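Local atomic coordinates of type II secretion system protein H (Vibrio cholerae, PDB entry 4DQ9), a protein that forms part of the pseudopilus tip complex, critical for recognising and binding the proteases, toxins and other proteins exported by type II secretion. Residues Ile35-Arg40 with Leu73-Gly78; Glu139-Thr144 with Leu151-Pro156; Lys51-Trp56 with Glu110-Leu115. All coordinates share one frame; numbering follows the deposited sequence.

After the N-terminal helix 2-27, the chain enters the first antiparallel sheet, where 35-40 and then 51-56 supply the opening halves of contacts 1 and 3. Residues 73-78, on the first strand of the second sheet, close contact 1, and 110-115 later close contact 3. The two loops therefore cross, and 110-115 touches both segments of contact 1: Gln114 OE1 probably accepts a hydrogen bond from Ile35 N, and Leu115 packs on Ile35 and Leu77. Contact 2 follows in series as a short hairpin at the far edge of the second sheet. Contact 1 joins the two sheets, contact 3 ties a loop to the first, and contact 2 completes the second.

Contact 1: residues Ile35-Arg40 with Leu73-Gly78; sequences IDVDTR and LDFELG. With NA (sodium ion), chain C.
The ring of Phe75 receives Ile35 on one face and Val37 at its edge. Ile35 CD1 sits 3.5 Å above the ring plane, displaced toward the rim, and makes a CH-pi contact 3.9 Å from the centroid and 24° off the ring normal. Val37 CG1 comes up in the plane of the ring, 3.7 Å from Phe75 CD1, with Leu77 CD2 also at the edge. The two beta-branched side chains thus hold the phenyl group from different directions. Phe75 CG lies between its own backbone N and carbonyl carbon (chi1 75°), a setting that turns the ring toward Ile35 and Val37.

Two residues earlier on the strand, Leu73 reaches the same apolar patch. Its CD1 rests 3.7 Å from Ile35 CG2 and touches Val37, while its CG approaches the backbone of Arg40. No direct hydrogen bond joins the two segments; instead a water donates to Val37 O at 2.8 Å and accepts from Leu73 N at 3.0 Å. Asp74 sets out away from this patch, yet its OD1 comes back to 4.4 Å from Val37 CG1; Phe75 N and Lys84 N donate to it. The side chain of Asp36 starts away from the contact, and its OD2 binds a sodium ion at 2.7 Å, with Thr43 OG1 also on the metal.

Leu128 of strand 126-132 adds to the packing on Ile35 and Phe75, and Leu42 to that on Ile35 and Leu73. This is part of the apolar layer between two packed beta sheets: the end of strand 31-36 and the turn after it meet the outermost strand 71-77 of the other sheet in this GspH-family pseudopilin.

Contact 2: residues Glu139-Thr144 with Leu151-Pro156; sequences EQWRVT and LRLLAP
Pro156 and Ala155 lie over one face of the Trp141 indole, forming the apolar centre of the contact. Pro156 CD stands 3.3 Å from the centroid of the five-membered ring and only 8° off its normal; Ala155 CA takes the matching place over the six-membered ring at 3.8 Å. Because chi1 of Trp141 (-82°) puts CG anti to the carbonyl carbon, the indole reaches across to the residues just past the neighbouring strand. Leu153 continues the apolar row, its CD1 lying 3.9 Å from Val143 CG2 and also close to Trp141 CE3.

On the opposite face of the sheet, the extended side chain of Arg142 runs across Leu154. Leu154 CB is centred beneath the guanidinium, 3.5 Å from its plane, and Leu154 CD1 reaches both NE and Thr144 CG2. Farther along, Thr144 and Arg152 lie side by side, OG1 of the threonine against CB of the arginine.

The polar edge gathers at Arg142 NH1, which donates to two carbonyls. Gln140 O, at 2.9 Å, lies in the guanidinium plane, whereas the bond to Ala155 O approaches from above the carbonyl plane and is bent to 132° at the hydrogen. NH2 makes a weak bond to Gly157 O. Between the strands, Arg142 and Leu154 exchange backbone bonds, the one from Leu154 N nearly straight, and Thr144 and Arg152 form a second hydrogen-bonded pair.

Trp141 and Val143 also touch helix 2-27, through Ala10 and Phe13 among others. Strands 141-145 and 151-154 make an antiparallel beta hairpin at one edge of the second sheet, packed on the long N-terminal helix in the manner of the pilin-like fold.

Contact 3: residues Lys51-Trp56 with Glu110-Leu115; sequences KGWQKW and EPAPQL. With NA (sodium ion), chain D.
A sodium ion is gripped from both segments, by Glu110 OE2 at 2.9 Å and by Gln54 OE1 at 2.7 Å, with a water among its other ligands. Lys55 belongs to the same site and lines it with CB and CG, while CG also packs 3.7 Å from Glu110 OE2. The lysine chain, extended beyond CG, crosses the glutamate at about a right angle. Its NZ stays 4.9 Å from Glu110 OE2, too far for a salt bridge, though the opposite charges probably still attract. The other carboxylate oxygen of Glu110, OE1, forms a salt bridge with Arg34, so metal and guanidinium hold the group by different oxygens. The amide of Gln54 is fixed as well: NE2 donates to Lys51 O in a nearly straight bond of 2.8 Å, which probably helps to hold OE1 toward the metal.

With chi1 at -166°, the Glu110 chain leaves on the far side from the main-chain nitrogen, and the bend at chi2 brings the carboxylate round to the sodium. Its CB lies close against Trp53 O, to which a water donates; the same water weakly accepts from Glu110 N. Beside this polar cluster, Pro113 lies over one face of the Trp53 indole, crossing it at about a right angle. CD is 3.4 Å from the centroid of the five-membered ring, 7° off its normal, and CG covers the centre of the indole. Ala112 CB adds a looser contact at Trp53 CD1.

Strand 41-48 lies next to both segments: Leu47 touches Trp53, and Leu45 touches Glu110 and Pro113. The 110-115 loop thus runs beside the first sheet, from the start of strand 54-66 to strand 115-117, where Leu115 pairs with Val33 of strand 31-36.

Contact 1: residues Ile35-Arg40 with Leu73-Gly78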
loop_
_atom_site.group_PDB
_atom_site.type_symbol
_atom_site.label_atom_id
_atom_site.label_comp_id
_atom_site.label_asym_id
_atom_site.label_seq_id
_atom_site.Cartn_x
_atom_site.Cartn_y
_atom_site.Cartn_z
ATOM N N ILE A 35 -3.462 11.419 2.883
ATOM C CA ILE A 35 -3.973 12.578 3.521
ATOM C C ILE A 35 -3.403 12.644 4.955
ATOM O O ILE A 35 -3.508 11.679 5.712
ATOM C CB ILE A 35 -5.511 12.396 3.602
ATOM C CG1 ILE A 35 -6.135 12.079 2.228
ATOM C CG2 ILE A 35 -6.155 13.672 4.257
ATOM C CD1 ILE A 35 -7.625 11.588 2.267
ATOM N N ASP A 36 -2.829 13.783 5.343
ATOM C CA ASP A 36 -2.263 14.018 6.682
ATOM C C ASP A 36 -3.069 15.157 7.292
ATOM O O ASP A 36 -2.873 16.303 7.011
ATOM C CB ASP A 36 -0.809 14.313 6.582
ATOM C CG ASP A 36 0.076 13.083 6.021
ATOM O OD1 ASP A 36 -0.115 11.885 6.454
ATOM O OD2 ASP A 36 1.145 13.302 5.284
ATOM N N VAL A 37 -4.066 14.802 8.084
ATOM C CA VAL A 37 -5.029 15.791 8.590
ATOM C C VAL A 37 -4.338 16.713 9.546
ATOM O O VAL A 37 -4.680 17.852 9.634
ATOM C CB VAL A 37 -6.265 15.103 9.232
ATOM C CG1 VAL A 37 -7.093 14.379 8.217
ATOM C CG2 VAL A 37 -6.022 14.128 10.435
ATOM N N ASP A 38 -3.336 16.206 10.286
ATOM C CA ASP A 38 -2.720 17.091 11.277
ATOM C C ASP A 38 -1.855 18.186 10.698
ATOM O O ASP A 38 -1.777 19.236 11.311
ATOM C CB ASP A 38 -1.975 16.252 12.333
ATOM C CG ASP A 38 -2.916 15.323 13.103
ATOM O OD1 ASP A 38 -4.142 15.599 13.135
ATOM O OD2 ASP A 38 -2.465 14.270 13.629
ATOM N N THR A 39 -1.245 17.988 9.536
ATOM C CA THR A 39 -0.398 18.944 8.869
ATOM C C THR A 39 -1.134 19.566 7.637
ATOM O O THR A 39 -0.558 20.442 7.006
ATOM C CB THR A 39 0.940 18.276 8.412
ATOM O OG1 THR A 39 0.577 17.146 7.586
ATOM C CG2 THR A 39 1.768 17.877 9.657
ATOM N N ARG A 40 -2.343 19.124 7.358
ATOM C CA ARG A 40 -3.191 19.628 6.286
ATOM C C ARG A 40 -2.477 19.413 4.930
ATOM O O ARG A 40 -2.511 20.291 4.080
ATOM C CB ARG A 40 -3.544 21.100 6.527
ATOM C CG ARG A 40 -4.149 21.336 7.963
ATOM C CD ARG A 40 -4.275 22.760 8.457
ATOM N NE ARG A 40 -2.987 23.478 8.512
ATOM C CZ ARG A 40 -2.588 24.410 7.640
ATOM N NH1 ARG A 40 -3.408 24.878 6.712
ATOM N NH2 ARG A 40 -1.366 24.946 7.715
ATOM N N LEU A 73 -8.591 20.440 6.751
ATOM C CA LEU A 73 -9.179 19.392 5.984
ATOM C C LEU A 73 -9.542 18.163 6.872
ATOM O O LEU A 73 -9.025 17.975 7.989
ATOM C CB LEU A 73 -8.409 18.945 4.823
ATOM C CG LEU A 73 -6.990 18.498 4.982
ATOM C CD1 LEU A 73 -6.887 17.107 5.482
ATOM C CD2 LEU A 73 -6.363 18.476 3.613
ATOM N N ASP A 74 -10.413 17.348 6.328
ATOM C CA ASP A 74 -10.856 16.119 6.982
ATOM C C ASP A 74 -11.315 15.090 5.987
ATOM O O ASP A 74 -11.505 15.439 4.804
ATOM C CB ASP A 74 -11.958 16.454 7.971
ATOM C CG ASP A 74 -12.055 15.465 9.129
ATOM O OD1 ASP A 74 -11.398 14.361 9.152
ATOM O OD2 ASP A 74 -12.756 15.839 10.154
ATOM N N PHE A 75 -11.428 13.840 6.381
ATOM C CA PHE A 75 -11.808 12.841 5.399
ATOM C C PHE A 75 -12.558 11.675 6.128
ATOM O O PHE A 75 -12.371 11.466 7.348
ATOM C CB PHE A 75 -10.675 12.306 4.531
ATOM C CG PHE A 75 -9.734 11.345 5.177
ATOM C CD1 PHE A 75 -8.785 11.793 6.108
ATOM C CD2 PHE A 75 -9.749 10.009 4.809
ATOM C CE1 PHE A 75 -7.880 10.930 6.733
ATOM C CE2 PHE A 75 -8.858 9.092 5.437
ATOM C CZ PHE A 75 -7.929 9.568 6.433
ATOM N N GLU A 76 -13.334 10.974 5.324
ATOM C CA GLU A 76 -14.107 9.787 5.695
ATOM C C GLU A 76 -13.738 8.741 4.657
ATOM O O GLU A 76 -13.572 9.079 3.443
ATOM C CB GLU A 76 -15.638 10.000 5.599
ATOM C CG GLU A 76 -16.233 10.875 6.560
ATOM C CD GLU A 76 -17.599 11.340 6.210
ATOM O OE1 GLU A 76 -17.977 11.498 5.007
ATOM O OE2 GLU A 76 -18.307 11.600 7.185
ATOM N N LEU A 77 -13.548 7.496 5.093
ATOM C CA LEU A 77 -13.493 6.337 4.188
ATOM C C LEU A 77 -14.754 5.596 4.144
ATOM O O LEU A 77 -15.235 5.157 5.176
ATOM C CB LEU A 77 -12.411 5.340 4.677
ATOM C CG LEU A 77 -11.041 6.025 4.739
ATOM C CD1 LEU A 77 -9.940 5.139 5.377
ATOM C CD2 LEU A 77 -10.534 6.430 3.393
ATOM N N GLY A 78 -15.279 5.481 2.930
ATOM C CA GLY A 78 -16.483 4.725 2.676
ATOM C C GLY A 78 -17.583 5.352 3.512
ATOM O O GLY A 78 -17.724 6.572 3.547
HETATM NA NA NA C . 0.232 13.985 2.810
HETATM O O HOH W 1 -6.926 19.326 8.949
#

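Contact 2: residues Glu139-Thr144 with Leu151-Pro156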
loop_
_atom_site.group_PDB
_atom_site.type_symbol
_atom_site.label_atom_id
_atom_site.label_comp_id
_atom_site.label_asym_id
_atom_site.label_seq_id
_atom_site.Cartn_x
_atom_site.Cartn_y
_atom_site.Cartn_z
ATOM N N GLU A 139 -20.924 18.990 5.222
ATOM C CA GLU A 139 -21.585 19.851 4.269
ATOM C C GLU A 139 -20.677 20.976 3.836
ATOM O O GLU A 139 -21.072 22.141 3.788
ATOM C CB GLU A 139 -22.827 20.425 4.951
ATOM C CG GLU A 139 -23.981 19.453 5.129
ATOM C CD GLU A 139 -25.279 20.257 5.070
ATOM O OE1 GLU A 139 -25.535 21.127 5.972
ATOM O OE2 GLU A 139 -26.003 20.073 4.070
ATOM N N GLN A 140 -19.413 20.662 3.531
ATOM C CA GLN A 140 -18.395 21.681 3.109
ATOM C C GLN A 140 -18.001 21.420 1.667
ATOM O O GLN A 140 -18.485 20.450 1.059
ATOM C CB GLN A 140 -17.156 21.582 4.049
ATOM C CG GLN A 140 -17.409 21.984 5.486
ATOM C CD GLN A 140 -17.671 23.466 5.717
ATOM O OE1 GLN A 140 -17.595 24.272 4.817
ATOM N NE2 GLN A 140 -17.879 23.845 6.968
ATOM N N TRP A 141 -17.135 22.255 1.086
ATOM C CA TRP A 141 -16.579 21.913 -0.236
ATOM C C TRP A 141 -15.917 20.557 0.008
ATOM O O TRP A 141 -15.170 20.359 0.964
ATOM C CB TRP A 141 -15.543 22.965 -0.653
ATOM C CG TRP A 141 -16.193 24.158 -1.239
ATOM C CD1 TRP A 141 -16.387 25.390 -0.677
ATOM C CD2 TRP A 141 -16.706 24.238 -2.562
ATOM N NE1 TRP A 141 -17.033 26.208 -1.570
ATOM C CE2 TRP A 141 -17.265 25.503 -2.729
ATOM C CE3 TRP A 141 -16.795 23.298 -3.618
ATOM C CZ2 TRP A 141 -17.886 25.862 -3.913
ATOM C CZ3 TRP A 141 -17.421 23.626 -4.746
ATOM C CH2 TRP A 141 -17.971 24.908 -4.910
ATOM N N ARG A 142 -16.162 19.661 -0.919
ATOM C CA ARG A 142 -15.726 18.268 -0.751
ATOM C C ARG A 142 -15.547 17.603 -2.095
ATOM O O ARG A 142 -16.119 17.994 -3.104
ATOM C CB ARG A 142 -16.675 17.482 0.129
ATOM C CG ARG A 142 -17.991 17.333 -0.329
ATOM C CD ARG A 142 -18.959 16.925 0.836
ATOM N NE ARG A 142 -20.319 16.755 0.298
ATOM C CZ ARG A 142 -21.188 17.746 0.072
ATOM N NH1 ARG A 142 -20.905 18.993 0.366
ATOM N NH2 ARG A 142 -22.413 17.481 -0.417
ATOM N N VAL A 143 -14.648 16.631 -2.080
ATOM C CA VAL A 143 -14.477 15.761 -3.201
ATOM C C VAL A 143 -14.773 14.350 -2.706
ATOM O O VAL A 143 -14.271 13.966 -1.629
ATOM C CB VAL A 143 -13.048 15.826 -3.727
ATOM C CG1 VAL A 143 -12.887 14.781 -4.800
ATOM C CG2 VAL A 143 -12.764 17.220 -4.351
ATOM N N THR A 144 -15.563 13.585 -3.457
ATOM C CA THR A 144 -15.954 12.252 -3.061
ATOM C C THR A 144 -15.665 11.288 -4.198
ATOM O O THR A 144 -15.935 11.609 -5.373
ATOM C CB THR A 144 -17.434 12.131 -2.750
ATOM O OG1 THR A 144 -18.179 12.421 -3.955
ATOM C CG2 THR A 144 -17.837 13.083 -1.716
ATOM N N LEU A 151 -16.410 10.273 -9.460
ATOM C CA LEU A 151 -15.699 11.227 -8.633
ATOM C C LEU A 151 -16.519 12.483 -8.754
ATOM O O LEU A 151 -16.931 12.785 -9.899
ATOM C CB LEU A 151 -14.306 11.461 -9.212
ATOM C CG LEU A 151 -13.155 10.452 -8.895
ATOM C CD1 LEU A 151 -13.580 9.144 -8.128
ATOM C CD2 LEU A 151 -12.366 10.155 -10.130
ATOM N N ARG A 152 -16.726 13.210 -7.668
ATOM C CA ARG A 152 -17.623 14.396 -7.652
ATOM C C ARG A 152 -16.966 15.502 -6.852
ATOM O O ARG A 152 -16.341 15.225 -5.832
ATOM C CB ARG A 152 -18.943 14.085 -6.948
ATOM C CG ARG A 152 -19.930 13.282 -7.697
ATOM C CD ARG A 152 -20.976 14.185 -8.328
ATOM N NE ARG A 152 -22.178 14.385 -7.538
ATOM C CZ ARG A 152 -23.187 15.141 -7.949
ATOM N NH1 ARG A 152 -23.088 15.750 -9.124
ATOM N NH2 ARG A 152 -24.282 15.293 -7.209
ATOM N N LEU A 153 -17.153 16.736 -7.270
ATOM C CA LEU A 153 -16.798 17.908 -6.513
ATOM C C LEU A 153 -18.146 18.494 -6.037
ATOM O O LEU A 153 -19.031 18.724 -6.874
ATOM C CB LEU A 153 -16.149 18.907 -7.413
ATOM C CG LEU A 153 -15.873 20.267 -6.771
ATOM C CD1 LEU A 153 -14.873 20.263 -5.638
ATOM C CD2 LEU A 153 -15.366 21.044 -7.921
ATOM N N LEU A 154 -18.297 18.637 -4.739
ATOM C CA LEU A 154 -19.602 19.107 -4.176
ATOM C C LEU A 154 -19.368 20.392 -3.387
ATOM O O LEU A 154 -18.460 20.526 -2.573
ATOM C CB LEU A 154 -20.263 18.067 -3.302
ATOM C CG LEU A 154 -20.509 16.708 -3.947
ATOM C CD1 LEU A 154 -20.399 15.593 -2.953
ATOM C CD2 LEU A 154 -21.832 16.622 -4.570
ATOM N N ALA A 155 -20.269 21.356 -3.665
ATOM C CA ALA A 155 -20.389 22.555 -2.870
ATOM C C ALA A 155 -20.988 22.385 -1.481
ATOM O O ALA A 155 -21.576 21.391 -1.165
ATOM C CB ALA A 155 -21.267 23.582 -3.695
ATOM N N PRO A 156 -20.775 23.360 -0.617
ATOM C CA PRO A 156 -21.294 23.288 0.745
ATOM C C PRO A 156 -22.796 23.088 0.646
ATOM O O PRO A 156 -23.446 23.543 -0.322
ATOM C CB PRO A 156 -20.950 24.634 1.331
ATOM C CG PRO A 156 -19.766 25.050 0.584
ATOM C CD PRO A 156 -19.798 24.436 -0.757
#

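Contact 3: residues Lys51-Trp56 with Glu110-Leu115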
loop_
_atom_site.group_PDB
_atom_site.type_symbol
_atom_site.label_atom_id
_atom_site.label_comp_id
_atom_site.label_asym_id
_atom_site.label_seq_id
_atom_site.Cartn_x
_atom_site.Cartn_y
_atom_site.Cartn_z
ATOM N N LYS A 51 10.693 0.278 -5.101
ATOM C CA LYS A 51 10.773 1.250 -4.017
ATOM C C LYS A 51 9.480 1.487 -3.257
ATOM O O LYS A 51 9.453 2.308 -2.327
ATOM C CB LYS A 51 11.237 2.588 -4.594
ATOM C CG LYS A 51 12.630 2.506 -5.253
ATOM C CD LYS A 51 13.013 3.893 -5.834
ATOM C CE LYS A 51 12.570 4.082 -7.314
ATOM N NZ LYS A 51 13.560 3.422 -8.267
ATOM N N GLY A 52 8.454 0.700 -3.566
ATOM C CA GLY A 52 7.163 0.775 -2.936
ATOM C C GLY A 52 6.492 2.103 -3.249
ATOM O O GLY A 52 6.714 2.613 -4.359
ATOM N N TRP A 53 5.719 2.658 -2.292
ATOM C CA TRP A 53 5.086 3.980 -2.513
ATOM C C TRP A 53 6.146 5.117 -2.460
ATOM O O TRP A 53 6.919 5.255 -1.487
ATOM C CB TRP A 53 4.007 4.284 -1.488
ATOM C CG TRP A 53 2.824 3.300 -1.601
ATOM C CD1 TRP A 53 2.498 2.243 -0.841
ATOM C CD2 TRP A 53 1.788 3.374 -2.597
ATOM N NE1 TRP A 53 1.361 1.645 -1.263
ATOM C CE2 TRP A 53 0.916 2.295 -2.392
ATOM C CE3 TRP A 53 1.542 4.240 -3.650
ATOM C CZ2 TRP A 53 -0.269 2.134 -3.169
ATOM C CZ3 TRP A 53 0.404 4.047 -4.416
ATOM C CH2 TRP A 53 -0.440 2.987 -4.223
ATOM N N GLN A 54 6.163 5.935 -3.503
ATOM C CA GLN A 54 7.048 7.090 -3.553
ATOM C C GLN A 54 6.284 8.275 -4.030
ATOM O O GLN A 54 5.305 8.120 -4.760
ATOM C CB GLN A 54 8.325 6.837 -4.412
ATOM C CG GLN A 54 9.211 5.694 -3.905
ATOM C CD GLN A 54 9.963 6.004 -2.586
ATOM O OE1 GLN A 54 10.252 7.168 -2.255
ATOM N NE2 GLN A 54 10.292 4.963 -1.836
ATOM N N LYS A 55 6.731 9.486 -3.677
ATOM C CA LYS A 55 6.098 10.644 -4.292
ATOM C C LYS A 55 6.204 10.600 -5.849
ATOM O O LYS A 55 7.255 10.232 -6.420
ATOM C CB LYS A 55 6.697 11.959 -3.759
ATOM C CG LYS A 55 6.557 12.206 -2.308
ATOM C CD LYS A 55 7.260 13.538 -1.965
ATOM C CE LYS A 55 7.166 13.780 -0.502
ATOM N NZ LYS A 55 8.038 14.977 -0.237
ATOM N N TRP A 56 5.140 10.919 -6.548
ATOM C CA TRP A 56 5.164 10.778 -8.035
ATOM C C TRP A 56 5.900 11.966 -8.630
ATOM O O TRP A 56 5.306 13.046 -8.754
ATOM C CB TRP A 56 3.733 10.650 -8.569
ATOM C CG TRP A 56 3.630 10.467 -10.021
ATOM C CD1 TRP A 56 4.487 9.742 -10.812
ATOM C CD2 TRP A 56 2.675 11.062 -10.930
ATOM N NE1 TRP A 56 4.131 9.852 -12.129
ATOM C CE2 TRP A 56 3.007 10.629 -12.226
ATOM C CE3 TRP A 56 1.568 11.904 -10.776
ATOM C CZ2 TRP A 56 2.256 10.997 -13.346
ATOM C CZ3 TRP A 56 0.844 12.273 -11.924
ATOM C CH2 TRP A 56 1.195 11.819 -13.164
ATOM N N GLU A 110 8.201 6.171 2.806
ATOM C CA GLU A 110 7.067 7.061 2.510
ATOM C C GLU A 110 5.769 6.379 2.979
ATOM O O GLU A 110 5.430 5.332 2.477
ATOM C CB GLU A 110 7.040 7.259 0.997
ATOM C CG GLU A 110 6.188 8.365 0.418
ATOM C CD GLU A 110 6.616 9.773 0.815
ATOM O OE1 GLU A 110 5.757 10.467 1.415
ATOM O OE2 GLU A 110 7.789 10.165 0.572
ATOM N N PRO A 111 5.044 6.970 3.945
ATOM C CA PRO A 111 3.831 6.312 4.510
ATOM C C PRO A 111 2.778 6.050 3.446
ATOM O O PRO A 111 2.626 6.879 2.541
ATOM C CB PRO A 111 3.321 7.288 5.587
ATOM C CG PRO A 111 4.512 8.164 5.905
ATOM C CD PRO A 111 5.333 8.257 4.611
ATOM N N ALA A 112 2.074 4.919 3.554
ATOM C CA ALA A 112 1.182 4.466 2.516
ATOM C C ALA A 112 -0.039 5.344 2.369
ATOM O O ALA A 112 -0.570 5.915 3.334
ATOM C CB ALA A 112 0.735 3.095 2.814
ATOM N N PRO A 113 -0.494 5.460 1.146
ATOM C CA PRO A 113 -1.732 6.247 0.913
ATOM C C PRO A 113 -2.943 5.586 1.500
ATOM O O PRO A 113 -2.998 4.329 1.519
ATOM C CB PRO A 113 -1.875 6.195 -0.627
ATOM C CG PRO A 113 -1.075 4.898 -1.004
ATOM C CD PRO A 113 -0.005 4.819 -0.062
ATOM N N GLN A 114 -3.933 6.356 1.966
ATOM C CA GLN A 114 -5.221 5.815 2.389
ATOM C C GLN A 114 -6.127 5.688 1.185
ATOM O O GLN A 114 -7.062 4.883 1.204
ATOM C CB GLN A 114 -5.955 6.686 3.406
ATOM C CG GLN A 114 -5.152 6.925 4.624
ATOM C CD GLN A 114 -4.415 8.303 4.534
ATOM O OE1 GLN A 114 -4.127 8.856 3.410
ATOM N NE2 GLN A 114 -4.189 8.891 5.692
ATOM N N LEU A 115 -5.844 6.431 0.140
ATOM C CA LEU A 115 -6.634 6.377 -1.100
ATOM C C LEU A 115 -5.888 5.715 -2.214
ATOM O O LEU A 115 -4.861 6.262 -2.642
ATOM C CB LEU A 115 -7.156 7.773 -1.523
ATOM C CG LEU A 115 -7.768 8.709 -0.491
ATOM C CD1 LEU A 115 -8.200 10.023 -1.204
ATOM C CD2 LEU A 115 -8.936 7.978 0.159
HETATM NA NA NA D . 9.028 9.601 -2.035
HETATM O O HOH W 2 8.069 3.611 0.738
HETATM O O HOH W 3 10.805 11.411 -3.183
#